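Local atomic coordinates of beta-galactosidase (Trichoderma reesei, PDB entry 3OG2), a protein that probably hydrolyses terminal non-reducing beta-D-galactose residues from beta-D-galactosides, as a member of glycoside hydrolase family 35. Residues S96-P99 and F100-A103; N382-Q385 and G386-D390; V550-N553 and S554-Y558. All coordinates share one frame; numbering follows the deposited sequence. Where two conformers were deposited one is given.

Contact 1: S96-P99 and F100-A103; sequences SLEP and FFEA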
loop_
_atom_site.group_PDB
_atom_site.type_symbol
_atom_site.label_atom_id
_atom_site.label_comp_id
_atom_site.label_asym_id
_atom_site.label_seq_id
_atom_site.Cartn_x
_atom_site.Cartn_y
_atom_site.Cartn_z
ATOM N N SER A 96 17.918 1.531 -1.744
ATOM C CA SER A 96 18.137 1.089 -3.125
ATOM C C SER A 96 16.910 0.429 -3.713
ATOM O O SER A 96 16.231 -0.396 -3.069
ATOM C CB SER A 96 19.263 0.053 -3.116
ATOM O OG SER A 96 19.484 -0.460 -4.434
ATOM N N LEU A 97 16.642 0.716 -4.992
ATOM C CA LEU A 97 15.588 0.005 -5.686
ATOM C C LEU A 97 16.049 -1.303 -6.275
ATOM O O LEU A 97 15.247 -2.093 -6.781
ATOM C CB LEU A 97 15.084 0.892 -6.839
ATOM C CG LEU A 97 14.230 2.082 -6.405
ATOM C CD1 LEU A 97 13.845 2.947 -7.579
ATOM C CD2 LEU A 97 12.962 1.590 -5.692
ATOM N N GLU A 98 17.351 -1.572 -6.270
ATOM C CA GLU A 98 17.819 -2.760 -6.976
ATOM C C GLU A 98 17.213 -4.047 -6.417
ATOM O O GLU A 98 16.798 -4.899 -7.225
ATOM C CB GLU A 98 19.351 -2.795 -6.997
ATOM C CG GLU A 98 19.943 -1.588 -7.699
ATOM C CD GLU A 98 19.331 -1.191 -9.021
ATOM O OE1 GLU A 98 19.129 -2.069 -9.883
ATOM O OE2 GLU A 98 19.039 0.010 -9.197
ATOM N N PRO A 99 17.084 -4.237 -5.104
ATOM C CA PRO A 99 16.410 -5.480 -4.660
ATOM C C PRO A 99 14.949 -5.564 -5.047
ATOM O O PRO A 99 14.382 -6.638 -5.194
ATOM C CB PRO A 99 16.528 -5.399 -3.126
ATOM C CG PRO A 99 17.765 -4.533 -2.907
ATOM C CD PRO A 99 17.563 -3.443 -3.950
ATOM N N PHE A 100 14.295 -4.423 -5.210
ATOM C CA PHE A 100 12.911 -4.352 -5.629
ATOM C C PHE A 100 12.845 -4.801 -7.100
ATOM O O PHE A 100 12.011 -5.662 -7.438
ATOM C CB PHE A 100 12.392 -2.936 -5.411
ATOM C CG PHE A 100 10.885 -2.778 -5.558
ATOM C CD1 PHE A 100 10.084 -3.195 -4.525
ATOM C CD2 PHE A 100 10.315 -2.169 -6.665
ATOM C CE1 PHE A 100 8.725 -2.964 -4.557
ATOM C CE2 PHE A 100 8.932 -1.970 -6.727
ATOM C CZ PHE A 100 8.122 -2.388 -5.672
ATOM N N PHE A 101 13.701 -4.235 -7.961
ATOM C CA PHE A 101 13.745 -4.692 -9.355
ATOM C C PHE A 101 14.065 -6.178 -9.485
ATOM O O PHE A 101 13.460 -6.886 -10.288
ATOM C CB PHE A 101 14.765 -3.886 -10.139
ATOM C CG PHE A 101 14.525 -2.381 -10.237
ATOM C CD1 PHE A 101 13.243 -1.840 -10.296
ATOM C CD2 PHE A 101 15.609 -1.505 -10.266
ATOM C CE1 PHE A 101 13.018 -0.479 -10.378
ATOM C CE2 PHE A 101 15.383 -0.111 -10.373
ATOM C CZ PHE A 101 14.087 0.384 -10.436
ATOM N N GLU A 102 15.059 -6.613 -8.684
ATOM C CA GLU A 102 15.449 -8.026 -8.742
ATOM C C GLU A 102 14.320 -8.939 -8.321
ATOM O O GLU A 102 14.117 -10.010 -8.949
ATOM C CB GLU A 102 16.715 -8.237 -7.890
ATOM C CG GLU A 102 17.912 -7.522 -8.532
ATOM C CD GLU A 102 19.226 -7.786 -7.841
ATOM O OE1 GLU A 102 19.203 -8.576 -6.864
ATOM O OE2 GLU A 102 20.273 -7.218 -8.258
ATOM N N ALA A 103 13.599 -8.533 -7.277
ATOM C CA ALA A 103 12.487 -9.369 -6.840
ATOM C C ALA A 103 11.390 -9.407 -7.909
ATOM O O ALA A 103 10.741 -10.421 -8.090
ATOM C CB ALA A 103 11.898 -8.860 -5.529
#
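L97 and F101 meet across the first turn of helix 98-107, the helix of a beta-alpha-beta crossover that links parallel strands 72-76 and 110-116 of the TIM barrel. The turn shows how a helix start is closed by backbone and side chain together. S96 OG caps it, accepting from E98 N at 3.0 Å. F101 N then donates to L97 O over 2.9 Å, almost straight at 169°, and F100 N adds a weak bond to the same oxygen. E102 N follows with a bond of 2.8 Å to E98 O, while A103 N reaches P99 O from above the carbonyl plane. P99, which has no N-H, sits in the first turn, where no i-4 carbonyl of the helix is available, so no helical bond is lost.

With CG of F101 anti to its own carbonyl carbon (chi1 -61°), the ring turns back toward L97. One face receives both L97 O and L97 CB, the latter a CH-pi contact 4.0 Å from the ring centroid. Beyond the turn the ring packs on F75 and on I160 of helix 144-163, whereas F100 leaves on another course to meet the rings of Y58 and F75. A serine in place of F101 would probably leave L97 CB without its aromatic partner and open a gap between this helix and I160. E98 OE1 lies at the ring edge, a doubtful contact because that side chain has two conformers. Farther out along the ring, L97 CD1 lies 3.8 Å from F101 CZ.

Contact 2: N382-Q385 and G386-D390; sequences NATQ and GVYSD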
loop_
_atom_site.group_PDB
_atom_site.type_symbol
_atom_site.label_atom_id
_atom_site.label_comp_id
_atom_site.label_asym_id
_atom_site.label_seq_id
_atom_site.Cartn_x
_atom_site.Cartn_y
_atom_site.Cartn_z
ATOM N N ASN A 382 -23.023 0.610 -24.101
ATOM C CA ASN A 382 -23.758 1.209 -23.012
ATOM C C ASN A 382 -24.410 0.161 -22.106
ATOM O O ASN A 382 -24.868 -0.882 -22.556
ATOM C CB ASN A 382 -24.921 2.069 -23.508
ATOM C CG ASN A 382 -24.463 3.383 -24.097
ATOM O OD1 ASN A 382 -23.336 3.788 -23.834
ATOM N ND2 ASN A 382 -25.341 4.039 -24.846
ATOM N N ALA A 383 -24.468 0.478 -20.830
ATOM C CA ALA A 383 -25.251 -0.292 -19.879
ATOM C C ALA A 383 -26.703 -0.321 -20.268
ATOM O O ALA A 383 -27.263 0.657 -20.802
ATOM C CB ALA A 383 -25.181 0.376 -18.481
ATOM N N THR A 384 -27.358 -1.422 -19.977
ATOM C CA THR A 384 -28.739 -1.613 -20.345
ATOM C C THR A 384 -29.569 -2.134 -19.187
ATOM O O THR A 384 -29.060 -2.737 -18.260
ATOM C CB THR A 384 -28.862 -2.626 -21.506
ATOM O OG1 THR A 384 -28.466 -3.950 -21.060
ATOM C CG2 THR A 384 -28.017 -2.269 -22.715
ATOM N N GLN A 385 -30.888 -1.966 -19.313
ATOM C CA GLN A 385 -31.815 -2.525 -18.339
ATOM C C GLN A 385 -33.026 -3.073 -19.097
ATOM O O GLN A 385 -33.627 -2.278 -19.797
ATOM C CB GLN A 385 -32.142 -1.419 -17.349
ATOM C CG GLN A 385 -32.795 -1.765 -16.033
ATOM C CD GLN A 385 -32.734 -0.532 -15.150
ATOM O OE1 GLN A 385 -32.231 0.537 -15.551
ATOM N NE2 GLN A 385 -33.291 -0.612 -13.971
ATOM N N GLY A 386 -33.287 -4.360 -18.935
ATOM C CA GLY A 386 -34.435 -4.965 -19.601
ATOM C C GLY A 386 -34.127 -5.282 -21.061
ATOM O O GLY A 386 -35.084 -5.535 -21.805
ATOM N N VAL A 387 -32.842 -5.280 -21.464
ATOM C CA VAL A 387 -32.493 -5.627 -22.838
ATOM C C VAL A 387 -31.932 -7.041 -22.959
ATOM O O VAL A 387 -32.319 -7.832 -23.818
ATOM C CB VAL A 387 -31.446 -4.638 -23.407
ATOM C CG1 VAL A 387 -30.870 -5.074 -24.739
ATOM C CG2 VAL A 387 -32.064 -3.271 -23.563
ATOM N N TYR A 388 -31.012 -7.379 -22.093
ATOM C CA TYR A 388 -30.379 -8.709 -22.056
ATOM C C TYR A 388 -31.023 -9.548 -20.971
ATOM O O TYR A 388 -30.573 -10.674 -20.762
ATOM C CB TYR A 388 -28.860 -8.597 -21.842
ATOM C CG TYR A 388 -28.179 -7.949 -23.024
ATOM C CD1 TYR A 388 -27.884 -8.727 -24.170
ATOM C CD2 TYR A 388 -27.871 -6.596 -23.069
ATOM C CE1 TYR A 388 -27.283 -8.158 -25.271
ATOM C CE2 TYR A 388 -27.258 -6.006 -24.158
ATOM C CZ TYR A 388 -26.977 -6.806 -25.253
ATOM O OH TYR A 388 -26.361 -6.209 -26.317
ATOM N N SER A 389 -32.041 -9.027 -20.312
ATOM C CA SER A 389 -32.883 -9.809 -19.402
ATOM C C SER A 389 -34.266 -9.185 -19.410
ATOM O O SER A 389 -34.383 -7.975 -19.653
ATOM C CB SER A 389 -32.252 -9.791 -18.012
ATOM O OG SER A 389 -33.083 -10.360 -17.044
ATOM N N ASP A 390 -35.270 -9.973 -19.150
ATOM C CA ASP A 390 -36.631 -9.407 -19.044
ATOM C C ASP A 390 -36.715 -8.597 -17.770
ATOM O O ASP A 390 -37.438 -7.613 -17.634
ATOM C CB ASP A 390 -37.616 -10.569 -19.065
ATOM C CG ASP A 390 -39.057 -10.150 -19.048
ATOM O OD1 ASP A 390 -39.464 -9.228 -19.803
ATOM O OD2 ASP A 390 -39.814 -10.713 -18.251
HETATM O O HOH W 1 -30.420 -5.522 -20.024
#
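T384 and Q385 run in extended conformation up to G386, where the chain bends back and brings V387 and Y388 alongside T384. The bend passes through a positive phi at G386 (80°), a backbone setting that residues with a beta carbon adopt less readily. It illustrates how an irregular segment can be given a fixed shape without a direct backbone bond between its two arms.

A water bridges the two arms and shares the task of fixing the loop with bonds to neighbouring strands. It donates to T384 OG1 at 2.7 Å and accepts from V387 N at 2.8 Å, so that a water-mediated link spans the bend. I396 O is a second hydrogen-bond partner of T384 OG1. The chi1 of T384 (67°) places this oxygen where it meets both the water and the edge of the Y388 ring.

Carbon contacts accompany this water link. T384 CB lies 3.8 Å from V387 CB, the two side chains crossing at about a right angle. Y388 turns the edge of its ring to the threonine: T384 OG1 is in the ring plane, 3.4 Å from Y388 CD2, and T384 CG2 comes within 4.1 Å of Y388 CE2. V387 CG1 lies above one face of the same ring, offset toward its rim. Q385 keeps CB against G386 N, and its NE2 is hydrogen-bonded to Q392 O.

This surface loop connects strands 379-380 and 394-400 of the antiparallel sheet in domain 2. Backbone bonds tie T384 to I396 and Y388 to K426 of strand 421-427, and the Y388 ring rests on I396 and P398 of strand 394-400 and meets F408 of strand 406-412.

Contact 3: V550-N553 and S554-Y558; sequences VDRN and SAYNY. With MAN (alpha-D-mannopyranose), chain B.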
loop_
_atom_site.group_PDB
_atom_site.type_symbol
_atom_site.label_atom_id
_atom_site.label_comp_id
_atom_site.label_asym_id
_atom_site.label_seq_id
_atom_site.Cartn_x
_atom_site.Cartn_y
_atom_site.Cartn_z
ATOM N N VAL A 550 -17.348 -25.531 -8.938
ATOM C CA VAL A 550 -17.207 -25.343 -7.510
ATOM C C VAL A 550 -17.997 -24.124 -7.027
ATOM O O VAL A 550 -18.443 -23.300 -7.831
ATOM C CB VAL A 550 -15.717 -25.169 -7.121
ATOM C CG1 VAL A 550 -14.945 -26.443 -7.467
ATOM C CG2 VAL A 550 -15.088 -23.949 -7.788
ATOM N N ASP A 551 -18.146 -24.014 -5.692
ATOM C CA ASP A 551 -18.708 -22.751 -5.206
ATOM C C ASP A 551 -17.575 -21.762 -5.012
ATOM O O ASP A 551 -16.357 -22.039 -5.017
ATOM C CB ASP A 551 -19.536 -22.968 -3.959
ATOM C CG ASP A 551 -18.741 -23.346 -2.734
ATOM O OD1 ASP A 551 -17.576 -23.793 -2.852
ATOM O OD2 ASP A 551 -19.354 -23.245 -1.645
ATOM N N ARG A 552 -17.973 -20.493 -4.816
ATOM C CA ARG A 552 -16.994 -19.408 -4.682
ATOM C C ARG A 552 -16.029 -19.651 -3.555
ATOM O O ARG A 552 -14.830 -19.428 -3.686
ATOM C CB ARG A 552 -17.758 -18.098 -4.377
ATOM C CG ARG A 552 -16.792 -16.942 -4.268
ATOM C CD ARG A 552 -17.504 -15.707 -3.669
ATOM N NE ARG A 552 -18.485 -15.131 -4.590
ATOM C CZ ARG A 552 -19.797 -15.099 -4.552
ATOM N NH1 ARG A 552 -20.544 -15.633 -3.552
ATOM N NH2 ARG A 552 -20.401 -14.491 -5.558
ATOM N N ASN A 553 -16.539 -20.091 -2.395
ATOM C CA ASN A 553 -15.643 -20.252 -1.258
ATOM C C ASN A 553 -14.655 -21.388 -1.501
ATOM O O ASN A 553 -13.553 -21.283 -0.959
ATOM C CB ASN A 553 -16.453 -20.479 0.024
ATOM C CG ASN A 553 -17.149 -19.195 0.402
ATOM O OD1 ASN A 553 -18.210 -18.852 -0.122
ATOM N ND2 ASN A 553 -16.582 -18.465 1.359
ATOM N N SER A 554 -15.003 -22.393 -2.289
ATOM C CA SER A 554 -13.975 -23.379 -2.677
ATOM C C SER A 554 -13.003 -22.762 -3.671
ATOM O O SER A 554 -11.781 -23.004 -3.572
ATOM C CB SER A 554 -14.660 -24.572 -3.328
ATOM O OG SER A 554 -15.411 -25.243 -2.356
ATOM N N ALA A 555 -13.500 -21.978 -4.640
ATOM C CA ALA A 555 -12.603 -21.365 -5.628
ATOM C C ALA A 555 -11.552 -20.465 -4.990
ATOM O O ALA A 555 -10.433 -20.320 -5.451
ATOM C CB ALA A 555 -13.415 -20.504 -6.607
ATOM N N TYR A 556 -11.889 -19.859 -3.851
ATOM C CA TYR A 556 -10.934 -19.022 -3.122
ATOM C C TYR A 556 -9.659 -19.796 -2.792
ATOM O O TYR A 556 -8.616 -19.172 -2.600
ATOM C CB TYR A 556 -11.549 -18.649 -1.784
ATOM C CG TYR A 556 -12.540 -17.504 -1.781
ATOM C CD1 TYR A 556 -12.745 -16.631 -2.840
ATOM C CD2 TYR A 556 -13.274 -17.307 -0.586
ATOM C CE1 TYR A 556 -13.681 -15.585 -2.730
ATOM C CE2 TYR A 556 -14.176 -16.249 -0.466
ATOM C CZ TYR A 556 -14.379 -15.396 -1.547
ATOM O OH TYR A 556 -15.265 -14.352 -1.428
ATOM N N ASN A 557 -9.731 -21.122 -2.702
ATOM C CA ASN A 557 -8.542 -21.899 -2.343
ATOM C C ASN A 557 -7.806 -22.500 -3.522
ATOM O O ASN A 557 -6.899 -23.305 -3.320
ATOM C CB ASN A 557 -8.972 -23.061 -1.386
ATOM C CG ASN A 557 -9.576 -22.473 -0.114
ATOM O OD1 ASN A 557 -9.031 -21.672 0.641
ATOM N ND2 ASN A 557 -10.795 -22.951 0.121
ATOM N N TYR A 558 -8.149 -22.117 -4.737
ATOM C CA TYR A 558 -7.417 -22.575 -5.921
ATOM C C TYR A 558 -6.352 -21.547 -6.336
ATOM O O TYR A 558 -6.490 -20.336 -6.057
ATOM C CB TYR A 558 -8.391 -22.745 -7.130
ATOM C CG TYR A 558 -9.210 -24.015 -7.109
ATOM C CD1 TYR A 558 -10.168 -24.251 -6.090
ATOM C CD2 TYR A 558 -9.106 -24.991 -8.091
ATOM C CE1 TYR A 558 -10.928 -25.423 -6.101
ATOM C CE2 TYR A 558 -9.861 -26.174 -8.106
ATOM C CZ TYR A 558 -10.770 -26.356 -7.091
ATOM O OH TYR A 558 -11.527 -27.536 -7.075
HETATM C C1 MAN B . -17.588 -16.016 4.395
HETATM C C2 MAN B . -18.320 -15.411 3.206
HETATM C C3 MAN B . -19.787 -15.901 3.259
HETATM C C4 MAN B . -19.811 -17.450 3.240
HETATM C C5 MAN B . -19.024 -17.963 4.468
HETATM C C6 MAN B . -18.922 -19.492 4.413
HETATM O O2 MAN B . -17.691 -15.862 2.016
HETATM O O3 MAN B . -20.420 -15.428 2.034
HETATM O O4 MAN B . -21.154 -17.872 3.349
HETATM O O5 MAN B . -17.694 -17.439 4.385
HETATM O O6 MAN B . -18.331 -19.969 5.632
#
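D551 and S554 form the tight end of this contact, at the start of the short helix 552-555. D551 OD1 accepts twice from one residue. S554 OG donates to D551 OD1 over 2.7 Å, nearly along the C-O axis of the carboxylate. S554 N, 3.0 Å from D551 OD1, approaches from above the carboxylate plane. The grip depends on chi1 of D551 (69°), which sets CG between its backbone N and carbonyl carbon and folds the carboxylate over the helix start. The N-H groups of the helix start would probably stabilise its negative charge. A555 N and Y556 N continue the turn with bonds to D551 O and R552 O.

Packing is close on the buried flanks too. V550 CG2 lies 4.0 Å from A555 CB, and V550 CG1 lies 3.6 Å from Y558 OH, a hydroxyl also bound to R537. R552 and Y556 run side by side and point the same way, with R552 CD 3.4 Å from Y556 OH, while R552 O sits over a face of the ring. Their polar ends find separate partners: the guanidinium makes a salt bridge with D449, and the phenol bonds to E357.

The other side is looser and faces a glycan. N553 and N557 are only partly buried, and N553 ND2 donates to O2 of the mannose over 2.9 Å, nearly straight at 170°. E357 holds the same sugar, so sugar and Y556 share one carboxylate.

A type I turn from A555 to Y558 ends the segment. An aspartate N-cap gripping the third residue of the helix is a classic helix start, used here to pass the chain from strand 545-551 to strand 558-559.

The three contacts follow one another along the chain, each closing before the next opens. Contact 1 belongs to the TIM barrel domain, on a helix beside the core strands. Contacts 2 and 3 fall within the range of domain 2, in different parts of it: contact 2 beside the eight-stranded antiparallel sheet, contact 3 at the end of strand 545-551 of the five-stranded mixed sheet. Their centres lie about 29 Å apart, while the centre of contact 1 is about 34 Å from that of contact 3 and 48 Å from that of contact 2; none touches another. Contact 3 nonetheless packs on helices 301-313 and 357-370, joining domain 2 to the helices that precede it in the chain.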